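Cel44C (Paenibacillus polymyxa, PDB 2YIH) hydrolyses the beta-1,4-linked glucan backbone of xyloglucan as an endo-acting xyloglucanase, this chain holding its family 44 glycoside hydrolase module. Local coordinates at residues 332-335 with 339-342. The protein carries 8 engineered substitutions. Sequence-based numbering, arbitrary orientation.
Sequences SEFL and PRLK
R340 meets the backbone of F334 with its aliphatic stem and the ring of F334 with its guanidinium end, and supplies just over half of the 145 Å² buried here. The tight part lies at the stem: CB of R340 is 3.4 Å from the carbonyl O of F334. Because CG is anti to the backbone N (chi1 -172°) and the chain bends at chi2 (69°), the guanidinium comes obliquely across to the CD1-CE1 side of the F334 ring. There NE of R340 lies 3.8 Å from CD1 of F334, and NH2 borders CE1. The planes of ring and guanidinium differ by 14°, yet NE approaches the ring obliquely. On the looser, solvent side no hydrogen bond joins the segments directly; a water donates to O of E333 (3.0 Å), but its 2.5 Å contact with NE of R340 is suspiciously short and that bond doubtful. The guanidinium presents its edge to that carbonyl. NH1 of R340 is hydrogen-bonded to OG of S344, further along helix 337-348. A leucine here would probably leave S344 OG without this partner and take the guanidinium from beside the F334 ring. W257 meets the F334 ring and also touches R340. The contact thus joins the 3-10 turn after helix 326-331 to helix 337-348, in the connection leading to strand 353-359 of the eight-stranded TIM barrel, away from the calcium site.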
loop_
_atom_site.group_PDB
_atom_site.type_symbol
_atom_site.label_atom_id
_atom_site.label_comp_id
_atom_site.label_asym_id
_atom_site.label_seq_id
_atom_site.Cartn_x
_atom_site.Cartn_y
_atom_site.Cartn_z
ATOM N N SER A 332 -9.538 20.954 -1.956
ATOM C CA SER A 332 -9.862 20.517 -0.598
ATOM C C SER A 332 -11.177 19.759 -0.483
ATOM O O SER A 332 -11.390 19.068 0.502
ATOM C CB SER A 332 -9.847 21.675 0.411
ATOM O OG SER A 332 -10.861 22.612 0.089
ATOM N N GLU A 333 -12.050 19.872 -1.478
ATOM C CA GLU A 333 -13.335 19.161 -1.424
ATOM C C GLU A 333 -13.142 17.662 -1.646
ATOM O O GLU A 333 -14.058 16.877 -1.409
ATOM C CB GLU A 333 -14.358 19.729 -2.439
ATOM C CG GLU A 333 -14.072 19.381 -3.881
ATOM C CD GLU A 333 -13.222 20.438 -4.615
ATOM O OE1 GLU A 333 -12.299 21.046 -4.022
ATOM O OE2 GLU A 333 -13.508 20.661 -5.809
ATOM N N PHE A 334 -11.938 17.274 -2.066
ATOM C CA PHE A 334 -11.594 15.854 -2.165
ATOM C C PHE A 334 -10.864 15.334 -0.935
ATOM O O PHE A 334 -10.457 14.160 -0.902
ATOM C CB PHE A 334 -10.776 15.606 -3.426
ATOM C CG PHE A 334 -11.545 15.866 -4.702
ATOM C CD1 PHE A 334 -12.369 14.882 -5.245
ATOM C CD2 PHE A 334 -11.479 17.110 -5.322
ATOM C CE1 PHE A 334 -13.057 15.101 -6.423
ATOM C CE2 PHE A 334 -12.202 17.359 -6.468
ATOM C CZ PHE A 334 -12.974 16.349 -7.040
ATOM N N LEU A 335 -10.737 16.180 0.098
ATOM C CA LEU A 335 -10.107 15.783 1.355
ATOM C C LEU A 335 -11.121 15.831 2.496
ATOM O O LEU A 335 -12.036 16.659 2.487
ATOM C CB LEU A 335 -8.915 16.715 1.675
ATOM C CG LEU A 335 -7.870 16.828 0.553
ATOM C CD1 LEU A 335 -6.744 17.823 0.967
ATOM C CD2 LEU A 335 -7.279 15.441 0.184
ATOM N N PRO A 339 -12.183 8.946 3.184
ATOM C CA PRO A 339 -13.653 8.923 3.093
ATOM C C PRO A 339 -14.115 9.327 1.702
ATOM O O PRO A 339 -15.104 8.773 1.171
ATOM C CB PRO A 339 -14.073 9.989 4.118
ATOM C CG PRO A 339 -12.988 9.939 5.159
ATOM C CD PRO A 339 -11.712 9.758 4.323
ATOM N N ARG A 340 -13.348 10.192 1.054
ATOM C CA ARG A 340 -13.718 10.597 -0.306
ATOM C C ARG A 340 -13.624 9.456 -1.327
ATOM O O ARG A 340 -14.476 9.324 -2.229
ATOM C CB ARG A 340 -12.897 11.798 -0.767
ATOM C CG ARG A 340 -13.379 12.375 -2.080
ATOM C CD ARG A 340 -14.748 13.062 -1.939
ATOM N NE ARG A 340 -15.256 13.547 -3.232
ATOM C CZ ARG A 340 -15.804 12.760 -4.158
ATOM N NH1 ARG A 340 -15.904 11.436 -3.951
ATOM N NH2 ARG A 340 -16.251 13.294 -5.302
ATOM N N LEU A 341 -12.533 8.690 -1.251
ATOM C CA LEU A 341 -12.388 7.529 -2.106
ATOM C C LEU A 341 -13.458 6.505 -1.816
ATOM O O LEU A 341 -14.081 5.960 -2.748
ATOM C CB LEU A 341 -11.000 6.920 -1.930
ATOM C CG LEU A 341 -9.877 7.761 -2.529
ATOM C CD1 LEU A 341 -8.552 7.151 -2.063
ATOM C CD2 LEU A 341 -9.981 7.773 -4.089
ATOM N N LYS A 342 -13.712 6.249 -0.531
ATOM C CA LYS A 342 -14.764 5.304 -0.166
ATOM C C LYS A 342 -16.167 5.707 -0.664
ATOM O O LYS A 342 -16.944 4.845 -1.132
ATOM C CB LYS A 342 -14.769 5.050 1.352
ATOM C CG LYS A 342 -15.821 4.022 1.798
ATOM C CD LYS A 342 -15.889 3.910 3.341
ATOM C CE LYS A 342 -16.897 2.859 3.812
HETATM O O HOH W 1 -15.859 15.920 -3.649
#